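Ribosomal protein uL16 3-hydroxylase (Escherichia coli, PDB 4CCL) uses iron(II), 2-oxoglutarate and oxygen to hydroxylate an arginine of ribosomal protein uL16, regulating growth as a homodimeric ribosomal oxygenase. Local coordinates at residues L210-G224 against L257-E270. Sequence-based numbering, arbitrary orientation.
Sequences LISGFADYVLQRELG and LINQPEHFKQWFGE
Trp267 lays one face of its indole on the backbone of helix 210-220, where Gly213, lacking a side chain, lets so broad a ring settle. Phe214 CA sits 3.8 Å from the centroid of the five-membered ring of Trp267, a CH-pi contact 13° off the normal. Phe214 and Tyr217 both pack against Trp267 CB, making an aromatic cluster with it. With CG anti to the backbone N (chi1 -174°), the Phe214 ring meets Trp267 CB edge-on and enters a largely apolar hole formed by Trp267, Phe264, Leu257 and Ile258, which suits phenylalanine. Tyr217 instead offers a face to the same methylene, Trp267 CB lying 3.7 Å from the centroid of the Tyr217 ring, while Arg221 CG covers the opposite face. Tyr217 OH lies against the Gln266 CG methylene, where polar Arg221, Gln266 and Glu270 gather. There Arg221 NH2 and Glu270 OE2 form a long, weak salt bridge at 3.5 Å. After the Schellman turn at Glu222, Leu223 CD1 sits over the His263 ring face, a CH-pi contact. The helix segments cross at 108°, bringing helix 207-220 against helix 263-272, whose Phe268 and Gln266 touch strands 311-314 and 317-320; Ile258 and Leu250 of the second subunit pack on Ile258 and Phe268.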
loop_
_atom_site.group_PDB
_atom_site.type_symbol
_atom_site.label_atom_id
_atom_site.label_comp_id
_atom_site.label_asym_id
_atom_site.label_seq_id
_atom_site.Cartn_x
_atom_site.Cartn_y
_atom_site.Cartn_z
ATOM N N LEU B 210 7.975 3.228 3.689
ATOM C CA LEU B 210 7.383 4.554 3.618
ATOM C C LEU B 210 6.192 4.474 2.683
ATOM O O LEU B 210 5.058 4.705 3.096
ATOM C CB LEU B 210 8.385 5.589 3.093
ATOM C CG LEU B 210 9.556 6.019 3.978
ATOM C CD1 LEU B 210 10.468 6.968 3.214
ATOM C CD2 LEU B 210 9.052 6.673 5.249
ATOM N N ILE B 211 6.459 4.164 1.420
ATOM C CA ILE B 211 5.402 4.041 0.421
ATOM C C ILE B 211 4.282 3.068 0.835
ATOM O O ILE B 211 3.102 3.344 0.594
ATOM C CB ILE B 211 5.985 3.713 -0.980
ATOM C CG1 ILE B 211 4.978 4.041 -2.089
ATOM C CG2 ILE B 211 6.473 2.270 -1.046
ATOM C CD1 ILE B 211 5.597 4.095 -3.476
ATOM N N SER B 212 4.639 1.961 1.489
ATOM C CA SER B 212 3.625 1.031 1.991
ATOM C C SER B 212 2.749 1.677 3.065
ATOM O O SER B 212 1.513 1.681 2.959
ATOM C CB SER B 212 4.270 -0.235 2.557
ATOM O OG SER B 212 3.284 -1.123 3.050
ATOM N N GLY B 213 3.400 2.220 4.093
ATOM C CA GLY B 213 2.696 2.892 5.171
ATOM C C GLY B 213 1.753 3.977 4.686
ATOM O O GLY B 213 0.580 4.002 5.064
ATOM N N PHE B 214 2.263 4.865 3.837
ATOM C CA PHE B 214 1.459 5.954 3.298
ATOM C C PHE B 214 0.333 5.447 2.412
ATOM O O PHE B 214 -0.750 6.028 2.400
ATOM C CB PHE B 214 2.320 6.953 2.521
ATOM C CG PHE B 214 1.566 8.173 2.063
ATOM C CD1 PHE B 214 0.929 8.992 2.981
ATOM C CD2 PHE B 214 1.497 8.504 0.719
ATOM C CE1 PHE B 214 0.234 10.117 2.569
ATOM C CE2 PHE B 214 0.805 9.629 0.301
ATOM C CZ PHE B 214 0.173 10.436 1.228
ATOM N N ALA B 215 0.586 4.380 1.658
ATOM C CA ALA B 215 -0.469 3.785 0.846
ATOM C C ALA B 215 -1.602 3.305 1.742
ATOM O O ALA B 215 -2.783 3.513 1.439
ATOM C CB ALA B 215 0.073 2.643 0.017
ATOM N N ASP B 216 -1.237 2.676 2.856
ATOM C CA ASP B 216 -2.238 2.210 3.810
ATOM C C ASP B 216 -2.969 3.368 4.496
ATOM O O ASP B 216 -4.155 3.260 4.808
ATOM C CB ASP B 216 -1.617 1.252 4.832
ATOM C CG ASP B 216 -1.380 -0.135 4.257
ATOM O OD1 ASP B 216 -2.222 -0.591 3.452
ATOM O OD2 ASP B 216 -0.358 -0.767 4.604
ATOM N N TYR B 217 -2.263 4.474 4.715
ATOM C CA TYR B 217 -2.871 5.680 5.277
ATOM C C TYR B 217 -3.927 6.238 4.326
ATOM O O TYR B 217 -5.048 6.543 4.733
ATOM C CB TYR B 217 -1.798 6.738 5.555
ATOM C CG TYR B 217 -2.317 8.042 6.128
ATOM C CD1 TYR B 217 -2.724 8.128 7.453
ATOM C CD2 TYR B 217 -2.380 9.191 5.349
ATOM C CE1 TYR B 217 -3.194 9.321 7.984
ATOM C CE2 TYR B 217 -2.845 10.387 5.871
ATOM C CZ TYR B 217 -3.252 10.446 7.188
ATOM O OH TYR B 217 -3.716 11.631 7.713
ATOM N N VAL B 218 -3.548 6.366 3.058
ATOM C CA VAL B 218 -4.439 6.839 2.004
ATOM C C VAL B 218 -5.668 5.943 1.854
ATOM O O VAL B 218 -6.795 6.434 1.760
ATOM C CB VAL B 218 -3.694 6.933 0.652
ATOM C CG1 VAL B 218 -4.676 7.080 -0.500
ATOM C CG2 VAL B 218 -2.700 8.084 0.672
ATOM N N LEU B 219 -5.446 4.630 1.838
ATOM C CA LEU B 219 -6.547 3.672 1.750
ATOM C C LEU B 219 -7.496 3.800 2.943
ATOM O O LEU B 219 -8.711 3.923 2.773
ATOM C CB LEU B 219 -6.008 2.241 1.645
ATOM C CG LEU B 219 -6.976 1.069 1.836
ATOM C CD1 LEU B 219 -8.194 1.195 0.926
ATOM C CD2 LEU B 219 -6.267 -0.260 1.599
ATOM N N GLN B 220 -6.926 3.782 4.144
ATOM C CA GLN B 220 -7.700 3.847 5.381
ATOM C C GLN B 220 -8.478 5.156 5.525
ATOM O O GLN B 220 -9.624 5.161 5.971
ATOM C CB GLN B 220 -6.779 3.645 6.588
ATOM C CG GLN B 220 -7.332 4.167 7.907
ATOM N N ARG B 221 -7.860 6.265 5.135
ATOM C CA ARG B 221 -8.499 7.569 5.278
ATOM C C ARG B 221 -9.333 7.918 4.050
ATOM O O ARG B 221 -9.932 8.991 3.987
ATOM C CB ARG B 221 -7.457 8.661 5.534
ATOM C CG ARG B 221 -6.809 8.619 6.913
ATOM C CD ARG B 221 -7.784 9.022 8.013
ATOM N NE ARG B 221 -7.090 9.628 9.148
ATOM C CZ ARG B 221 -7.243 10.890 9.536
ATOM N NH1 ARG B 221 -8.079 11.692 8.890
ATOM N NH2 ARG B 221 -6.563 11.349 10.578
ATOM N N GLU B 222 -9.365 7.003 3.084
ATOM C CA GLU B 222 -10.113 7.187 1.839
ATOM C C GLU B 222 -9.735 8.475 1.104
ATOM O O GLU B 222 -10.603 9.243 0.688
ATOM C CB GLU B 222 -11.625 7.118 2.090
ATOM C CG GLU B 222 -12.135 5.711 2.381
ATOM C CD GLU B 222 -13.624 5.669 2.680
ATOM O OE1 GLU B 222 -14.259 6.744 2.721
ATOM O OE2 GLU B 222 -14.159 4.557 2.875
ATOM N N LEU B 223 -8.432 8.698 0.958
ATOM C CA LEU B 223 -7.913 9.854 0.236
ATOM C C LEU B 223 -7.622 9.475 -1.210
ATOM O O LEU B 223 -7.851 8.337 -1.613
ATOM C CB LEU B 223 -6.632 10.366 0.899
ATOM C CG LEU B 223 -6.725 10.798 2.363
ATOM C CD1 LEU B 223 -5.350 11.178 2.894
ATOM C CD2 LEU B 223 -7.700 11.952 2.516
ATOM N N GLY B 224 -7.113 10.434 -1.979
ATOM C CA GLY B 224 -6.745 10.211 -3.367
ATOM C C GLY B 224 -7.840 9.566 -4.196
ATOM O O GLY B 224 -7.576 8.665 -4.992
ATOM N N LEU B 257 -0.384 13.657 -5.103
ATOM C CA LEU B 257 -0.995 13.236 -3.844
ATOM C C LEU B 257 0.032 13.238 -2.724
ATOM O O LEU B 257 -0.216 13.777 -1.642
ATOM C CB LEU B 257 -1.627 11.848 -3.959
ATOM C CG LEU B 257 -2.024 11.209 -2.621
ATOM C CD1 LEU B 257 -3.041 12.071 -1.883
ATOM C CD2 LEU B 257 -2.549 9.790 -2.800
ATOM N N ILE B 258 1.187 12.637 -2.995
ATOM C CA ILE B 258 2.275 12.601 -2.026
ATOM C C ILE B 258 2.646 14.008 -1.552
ATOM O O ILE B 258 2.949 14.221 -0.373
ATOM C CB ILE B 258 3.507 11.878 -2.605
ATOM C CG1 ILE B 258 3.278 10.366 -2.575
ATOM C CG2 ILE B 258 4.766 12.250 -1.841
ATOM C CD1 ILE B 258 4.253 9.593 -3.402
ATOM N N ASN B 259 2.564 14.976 -2.460
ATOM C CA ASN B 259 2.912 16.353 -2.117
ATOM C C ASN B 259 1.773 17.216 -1.555
ATOM O O ASN B 259 1.981 18.395 -1.264
ATOM C CB ASN B 259 3.582 17.048 -3.304
ATOM C CG ASN B 259 4.884 16.386 -3.700
ATOM O OD1 ASN B 259 5.552 15.761 -2.876
ATOM N ND2 ASN B 259 5.254 16.521 -4.965
ATOM N N GLN B 260 0.578 16.644 -1.409
ATOM C CA GLN B 260 -0.530 17.369 -0.781
ATOM C C GLN B 260 -0.133 17.778 0.637
ATOM O O GLN B 260 0.388 16.961 1.396
ATOM C CB GLN B 260 -1.817 16.540 -0.786
ATOM C CG GLN B 260 -2.346 16.235 -2.183
ATOM C CD GLN B 260 -3.806 15.824 -2.184
ATOM O OE1 GLN B 260 -4.588 16.261 -1.340
ATOM N NE2 GLN B 260 -4.181 14.977 -3.136
ATOM N N PRO B 261 -0.382 19.046 0.996
ATOM C CA PRO B 261 0.368 19.695 2.082
ATOM C C PRO B 261 0.279 19.051 3.471
ATOM O O PRO B 261 1.316 18.850 4.103
ATOM C CB PRO B 261 -0.252 21.096 2.132
ATOM C CG PRO B 261 -1.636 20.911 1.602
ATOM C CD PRO B 261 -1.503 19.880 0.523
ATOM N N GLU B 262 -0.925 18.739 3.937
ATOM C CA GLU B 262 -1.099 18.148 5.263
ATOM C C GLU B 262 -0.889 16.636 5.334
ATOM O O GLU B 262 -0.377 16.117 6.325
ATOM C CB GLU B 262 -2.449 18.543 5.866
ATOM C CG GLU B 262 -2.523 20.008 6.268
ATOM C CD GLU B 262 -1.424 20.404 7.239
ATOM O OE1 GLU B 262 -1.579 20.149 8.453
ATOM O OE2 GLU B 262 -0.405 20.969 6.789
ATOM N N HIS B 263 -1.289 15.942 4.273
ATOM C CA HIS B 263 -1.430 14.488 4.291
ATOM C C HIS B 263 -0.153 13.705 4.614
ATOM O O HIS B 263 -0.169 12.814 5.472
ATOM C CB HIS B 263 -2.049 14.009 2.974
ATOM C CG HIS B 263 -3.425 14.542 2.740
ATOM N ND1 HIS B 263 -3.964 14.695 1.472
ATOM C CD2 HIS B 263 -4.380 14.962 3.597
ATOM C CE1 HIS B 263 -5.183 15.182 1.570
ATOM N NE2 HIS B 263 -5.465 15.356 2.855
ATOM N N PHE B 264 0.947 14.033 3.942
ATOM C CA PHE B 264 2.203 13.333 4.202
ATOM C C PHE B 264 2.713 13.579 5.617
ATOM O O PHE B 264 3.072 12.635 6.328
ATOM C CB PHE B 264 3.292 13.713 3.197
ATOM C CG PHE B 264 4.630 13.111 3.519
ATOM C CD1 PHE B 264 4.734 11.768 3.840
ATOM C CD2 PHE B 264 5.778 13.883 3.514
ATOM C CE1 PHE B 264 5.949 11.207 4.141
ATOM C CE2 PHE B 264 7.004 13.324 3.815
ATOM C CZ PHE B 264 7.088 11.983 4.130
ATOM N N LYS B 265 2.750 14.847 6.010
ATOM C CA LYS B 265 3.197 15.245 7.338
ATOM C C LYS B 265 2.389 14.545 8.420
ATOM O O LYS B 265 2.934 14.093 9.430
ATOM C CB LYS B 265 3.060 16.759 7.501
ATOM C CG LYS B 265 3.331 17.252 8.908
ATOM C CD LYS B 265 2.679 18.598 9.163
ATOM C CE LYS B 265 3.102 19.630 8.129
ATOM N NZ LYS B 265 2.391 20.929 8.316
ATOM N N GLN B 266 1.085 14.455 8.192
ATOM C CA GLN B 266 0.169 13.863 9.152
ATOM C C GLN B 266 0.407 12.363 9.246
ATOM O O GLN B 266 0.531 11.815 10.349
ATOM C CB GLN B 266 -1.275 14.156 8.751
ATOM C CG GLN B 266 -2.281 14.009 9.871
ATOM C CD GLN B 266 -3.239 15.181 9.927
ATOM O OE1 GLN B 266 -2.847 16.325 9.692
ATOM N NE2 GLN B 266 -4.501 14.904 10.228
ATOM N N TRP B 267 0.487 11.700 8.092
ATOM C CA TRP B 267 0.770 10.267 8.096
ATOM C C TRP B 267 2.069 9.947 8.812
ATOM O O TRP B 267 2.100 9.070 9.672
ATOM C CB TRP B 267 0.857 9.670 6.695
ATOM C CG TRP B 267 1.566 8.339 6.742
ATOM C CD1 TRP B 267 1.095 7.181 7.299
ATOM C CD2 TRP B 267 2.879 8.042 6.259
ATOM N NE1 TRP B 267 2.025 6.181 7.174
ATOM C CE2 TRP B 267 3.138 6.684 6.536
ATOM C CE3 TRP B 267 3.869 8.788 5.604
ATOM C CZ2 TRP B 267 4.328 6.055 6.189
ATOM C CZ3 TRP B 267 5.054 8.162 5.259
ATOM C CH2 TRP B 267 5.273 6.811 5.552
ATOM N N PHE B 268 3.144 10.634 8.436
ATOM C CA PHE B 268 4.444 10.357 9.035
ATOM C C PHE B 268 4.420 10.666 10.521
ATOM O O PHE B 268 5.066 9.983 11.312
ATOM C CB PHE B 268 5.569 11.128 8.346
ATOM C CG PHE B 268 6.939 10.636 8.709
ATOM C CD1 PHE B 268 7.433 9.470 8.155
ATOM C CD2 PHE B 268 7.729 11.331 9.610
ATOM C CE1 PHE B 268 8.687 9.007 8.485
ATOM C CE2 PHE B 268 8.986 10.874 9.943
ATOM C CZ PHE B 268 9.466 9.709 9.380
ATOM N N GLY B 269 3.660 11.693 10.887
ATOM C CA GLY B 269 3.466 12.036 12.281
ATOM C C GLY B 269 2.863 10.872 13.039
ATOM O O GLY B 269 3.355 10.496 14.104
ATOM N N GLU B 270 1.809 10.284 12.478
ATOM C CA GLU B 270 1.134 9.156 13.119
ATOM C C GLU B 270 1.980 7.873 13.122
ATOM O O GLU B 270 1.857 7.041 14.021
ATOM C CB GLU B 270 -0.224 8.898 12.457
ATOM C CG GLU B 270 -1.212 10.054 12.588
ATOM C CD GLU B 270 -2.558 9.756 11.953
ATOM O OE1 GLU B 270 -2.799 8.588 11.582
ATOM O OE2 GLU B 270 -3.375 10.693 11.823
#